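PDB 6RXA: argininosuccinate lyase from Chelativorans sp., which works as a C–N lyase of the aspartase/fumarase superfamily (EDDS lyase) and may also split argininosuccinate into fumarate and L-arginine. Local coordinates for residues G223-N227 with S228-V232; R214-L218 with L219-G223. The protein carries 2 engineered substitutions. All blocks are in the same frame, centred on the assembly; numbering follows the deposited sequence.

Contact 1. Residues G223-N227 with S228-V232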
loop_
_atom_site.group_PDB
_atom_site.type_symbol
_atom_site.label_atom_id
_atom_site.label_comp_id
_atom_site.label_asym_id
_atom_site.label_seq_id
_atom_site.Cartn_x
_atom_site.Cartn_y
_atom_site.Cartn_z
ATOM N N GLY A 223 -25.429 12.093 -16.691
ATOM C CA GLY A 223 -26.123 10.827 -16.841
ATOM C C GLY A 223 -26.383 10.296 -15.451
ATOM O O GLY A 223 -26.057 10.949 -14.456
ATOM N N LEU A 224 -26.997 9.112 -15.394
ATOM C CA LEU A 224 -27.350 8.478 -14.135
ATOM C C LEU A 224 -26.399 7.330 -13.811
ATOM O O LEU A 224 -25.851 6.677 -14.702
ATOM C CB LEU A 224 -28.759 7.879 -14.199
ATOM C CG LEU A 224 -29.893 8.862 -14.471
ATOM C CD1 LEU A 224 -31.210 8.136 -14.466
ATOM C CD2 LEU A 224 -29.888 10.006 -13.464
ATOM N N VAL A 225 -26.202 7.089 -12.517
ATOM C CA VAL A 225 -25.835 5.755 -12.044
ATOM C C VAL A 225 -27.170 5.018 -12.002
ATOM O O VAL A 225 -28.052 5.371 -11.208
ATOM C CB VAL A 225 -25.185 5.781 -10.662
ATOM C CG1 VAL A 225 -24.843 4.347 -10.228
ATOM C CG2 VAL A 225 -23.946 6.676 -10.601
ATOM N N VAL A 226 -27.356 4.049 -12.886
ATOM C CA VAL A 226 -28.702 3.547 -13.129
ATOM C C VAL A 226 -29.171 2.642 -11.997
ATOM O O VAL A 226 -30.110 2.984 -11.268
ATOM C CB VAL A 226 -28.820 2.869 -14.506
ATOM C CG1 VAL A 226 -30.226 2.304 -14.718
ATOM C CG2 VAL A 226 -28.460 3.877 -15.606
ATOM N N ASN A 227 -28.522 1.501 -11.827
ATOM C CA ASN A 227 -28.952 0.530 -10.829
ATOM C C ASN A 227 -28.833 1.109 -9.422
ATOM O O ASN A 227 -27.828 1.731 -9.071
ATOM C CB ASN A 227 -28.129 -0.744 -10.975
ATOM C CG ASN A 227 -28.497 -1.781 -9.959
ATOM O OD1 ASN A 227 -28.042 -1.717 -8.817
ATOM N ND2 ASN A 227 -29.316 -2.756 -10.362
ATOM N N SER A 228 -29.900 0.934 -8.633
ATOM C CA SER A 228 -29.985 1.582 -7.327
ATOM C C SER A 228 -28.950 1.054 -6.341
ATOM O O SER A 228 -28.478 1.815 -5.484
ATOM C CB SER A 228 -31.385 1.425 -6.744
ATOM O OG SER A 228 -31.725 0.057 -6.601
ATOM N N ILE A 229 -28.583 -0.231 -6.422
ATOM C CA ILE A 229 -27.501 -0.730 -5.579
ATOM C C ILE A 229 -26.188 -0.084 -5.991
ATOM O O ILE A 229 -25.423 0.401 -5.151
ATOM C CB ILE A 229 -27.416 -2.268 -5.618
ATOM C CG1 ILE A 229 -28.650 -2.894 -4.981
ATOM C CG2 ILE A 229 -26.141 -2.747 -4.927
ATOM C CD1 ILE A 229 -28.876 -4.314 -5.463
ATOM N N GLU A 230 -25.906 -0.053 -7.292
ATOM C CA GLU A 230 -24.694 0.616 -7.751
ATOM C C GLU A 230 -24.691 2.080 -7.323
ATOM O O GLU A 230 -23.628 2.628 -7.013
ATOM C CB GLU A 230 -24.565 0.465 -9.269
ATOM C CG GLU A 230 -23.321 1.090 -9.891
ATOM C CD GLU A 230 -22.016 0.423 -9.495
ATOM O OE1 GLU A 230 -21.987 -0.442 -8.584
ATOM O OE2 GLU A 230 -20.992 0.775 -10.113
ATOM N N GLY A 231 -25.868 2.702 -7.263
ATOM C CA GLY A 231 -25.944 4.097 -6.861
ATOM C C GLY A 231 -25.435 4.355 -5.452
ATOM O O GLY A 231 -24.853 5.405 -5.180
ATOM N N VAL A 232 -25.664 3.412 -4.530
ATOM C CA VAL A 232 -25.203 3.596 -3.150
ATOM C C VAL A 232 -23.954 2.800 -2.791
ATOM O O VAL A 232 -23.162 3.227 -1.935
ATOM C CB VAL A 232 -26.323 3.343 -2.109
ATOM C CG1 VAL A 232 -27.486 4.317 -2.339
ATOM C CG2 VAL A 232 -26.785 1.879 -2.112
#
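The backbone is extended through Leu-224 and Val-225, turns at Val-226 and enters helix 228-233 after Asn-227, whose O closes the first turn by accepting Gly-231 N at 2.8 Å. Asn-227 is the N-cap, and its side chain does part of the same work. With CG anti to the backbone N (chi1 179°), the carboxamide folds over the helix start and OD1 faces the amides there. Glu-230 N meets Asn-227 OD1 on a lone pair at 3.1 Å, nearly straight at 162°; Ile-229 N also reaches Asn-227 OD1, at 2.9 Å, but this bond is weak and strongly bent (122°). Asparagine suits the place because its side chain is just long enough to bring an acceptor back to amides that have no preceding turn to serve them.

Glu-230 does not complete a capping box: its chain leaves the cap, OE1 bonding to Tyr-318 OH and OE2 forming a salt bridge with Lys-181 of the second subunit. That subunit also holds the cap itself, taking Asn-227 N on Glu-177 and giving His-170 O to Asn-227 ND2.

Beneath the polar cap, Val-225 CG1 lies 3.6 Å from Glu-230 CG, against the methylene part of that chain. The same methyl, Val-225 CG1, comes 3.5 Å from Gly-231 N. An alanine at Asn-227 would probably leave Glu-230 N, and the weakly bonded Ile-229 N, without their side-chain acceptor and deprive His-170 O of the neighbouring subunit of its donor. The chemistry implies a helix start fixed from two subunits at once, with the charge of the Glu-230 carboxylate probably stabilised by Lys-181 of the second subunit while Tyr-318 holds its other oxygen.

Contact 2. Residues R214-L218 with L219-G223; sequences RTSAL and LGFDG
Phe-221 folds back against Ser-216, its CB meeting the serine hydroxyl and its ring edge the serine carbonyl. Phe-221 CB begins close, 3.2 Å from Ser-216 OG, and its CG is still 4.2 Å from that OG. Phe-221 CD2 then passes 3.9 Å from Ser-216 O, which sits at the ring edge, in its plane. Further out the ring packs on Met-122 and makes a cation-pi contact with Arg-125, both of helix 112-147, so a broad aromatic fits here.

The turn behind it is a Schellman motif. Phe-221 N returns to Ser-216 O at 3.0 Å, and within that loop Gly-220 N reaches Ala-217 O at 3.1 Å from above the carbonyl plane. Gly-220 is the C-prime residue; its positive phi of 79° is strained for most residues but easy for glycine.

Ser-216 OG, placed anti to the backbone N (chi1 179°), also makes a weak bond to Gly-223 O at 3.4 Å. On the other flank Leu-219 lies side by side with Thr-215: CG is 3.5 Å from Thr-215 O, and CD1 comes 4.2 Å from Thr-215 CG2. Apolar Leu-219 suits this buried site, packing on Ile-46 and Ala-49 of helix 35-56.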
loop_
_atom_site.group_PDB
_atom_site.type_symbol
_atom_site.label_atom_id
_atom_site.label_comp_id
_atom_site.label_asym_id
_atom_site.label_seq_id
_atom_site.Cartn_x
_atom_site.Cartn_y
_atom_site.Cartn_z
ATOM N N ARG A 214 -34.475 14.605 -13.993
ATOM C CA ARG A 214 -34.586 16.022 -13.656
ATOM C C ARG A 214 -33.623 16.392 -12.534
ATOM O O ARG A 214 -32.929 17.416 -12.606
ATOM C CB ARG A 214 -36.023 16.365 -13.260
ATOM C CG ARG A 214 -36.213 17.762 -12.628
ATOM C CD ARG A 214 -36.024 18.926 -13.612
ATOM N NE ARG A 214 -36.700 18.669 -14.876
ATOM C CZ ARG A 214 -36.114 18.718 -16.069
ATOM N NH1 ARG A 214 -36.823 18.443 -17.152
ATOM N NH2 ARG A 214 -34.837 19.069 -16.185
ATOM N N THR A 215 -33.594 15.597 -11.461
ATOM C CA THR A 215 -32.691 15.911 -10.361
ATOM C C THR A 215 -31.256 15.940 -10.863
ATOM O O THR A 215 -30.473 16.827 -10.501
ATOM C CB THR A 215 -32.843 14.859 -9.262
ATOM O OG1 THR A 215 -34.231 14.519 -9.115
ATOM C CG2 THR A 215 -32.323 15.391 -7.949
ATOM N N SER A 216 -30.911 14.970 -11.711
ATOM C CA SER A 216 -29.579 14.882 -12.297
ATOM C C SER A 216 -29.245 16.133 -13.097
ATOM O O SER A 216 -28.183 16.730 -12.916
ATOM C CB SER A 216 -29.528 13.634 -13.181
ATOM O OG SER A 216 -28.273 13.486 -13.808
ATOM N N ALA A 217 -30.166 16.571 -13.957
ATOM C CA ALA A 217 -29.926 17.755 -14.774
ATOM C C ALA A 217 -29.782 19.004 -13.918
ATOM O O ALA A 217 -28.923 19.855 -14.183
ATOM C CB ALA A 217 -31.076 17.909 -15.768
ATOM N N LEU A 218 -30.630 19.148 -12.896
ATOM C CA LEU A 218 -30.566 20.322 -12.037
ATOM C C LEU A 218 -29.230 20.429 -11.314
ATOM O O LEU A 218 -28.816 21.540 -10.941
ATOM C CB LEU A 218 -31.714 20.255 -11.028
ATOM C CG LEU A 218 -33.099 20.609 -11.578
ATOM C CD1 LEU A 218 -34.166 20.198 -10.572
ATOM C CD2 LEU A 218 -33.167 22.098 -11.890
ATOM N N LEU A 219 -28.553 19.299 -11.093
ATOM C CA LEU A 219 -27.285 19.248 -10.379
ATOM C C LEU A 219 -26.095 19.119 -11.316
ATOM O O LEU A 219 -24.979 18.874 -10.853
ATOM C CB LEU A 219 -27.292 18.109 -9.360
ATOM C CG LEU A 219 -28.315 18.293 -8.234
ATOM C CD1 LEU A 219 -28.510 16.990 -7.496
ATOM C CD2 LEU A 219 -27.883 19.380 -7.262
ATOM N N GLY A 220 -26.303 19.279 -12.621
ATOM C CA GLY A 220 -25.193 19.295 -13.561
ATOM C C GLY A 220 -24.612 17.958 -13.953
ATOM O O GLY A 220 -23.579 17.930 -14.635
ATOM N N PHE A 221 -25.218 16.848 -13.548
ATOM C CA PHE A 221 -24.688 15.544 -13.936
ATOM C C PHE A 221 -24.998 15.270 -15.405
ATOM O O PHE A 221 -25.972 15.782 -15.962
ATOM C CB PHE A 221 -25.302 14.460 -13.068
ATOM C CG PHE A 221 -24.808 14.449 -11.645
ATOM C CD1 PHE A 221 -23.611 13.842 -11.317
ATOM C CD2 PHE A 221 -25.564 15.008 -10.626
ATOM C CE1 PHE A 221 -23.165 13.811 -10.007
ATOM C CE2 PHE A 221 -25.125 14.966 -9.314
ATOM C CZ PHE A 221 -23.924 14.360 -9.004
ATOM N N ASP A 222 -24.166 14.432 -16.027
ATOM C CA ASP A 222 -24.281 14.122 -17.450
ATOM C C ASP A 222 -25.026 12.817 -17.725
ATOM O O ASP A 222 -25.257 12.489 -18.895
ATOM C CB ASP A 222 -22.899 14.075 -18.099
ATOM C CG ASP A 222 -22.258 15.443 -18.207
ATOM O OD1 ASP A 222 -23.003 16.434 -18.332
ATOM O OD2 ASP A 222 -21.010 15.524 -18.157
ATOM N N GLY A 223 -25.429 12.093 -16.691
ATOM C CA GLY A 223 -26.123 10.827 -16.841
ATOM C C GLY A 223 -26.383 10.296 -15.451
ATOM O O GLY A 223 -26.057 10.949 -14.456
#

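In the fold
Contact 2 ends helix 212-218 and contact 1 starts helix 228-233, with Gly-223 common to both and Leu-224 CD2 packing 3.7 Å from Ser-216 CB. Both are mostly buried. Contact 2 lies within its own subunit, against helices 35-56 and 112-147, and relies on backbone bonds and apolar side chains. Contact 1 is at a subunit interface, where polar and charged side chains meet the second subunit. Arg-212, which begins helix 212-218, joins it to the loop of contact 1 by donating to Val-225 O and Val-226 O. Contact 1 is also nearer the ligand site: the side chains of Ser-228 and Ser-111, which binds fumarate and succinate, are about 10 Å apart, and Val-232 packs on Asn-113 of that site.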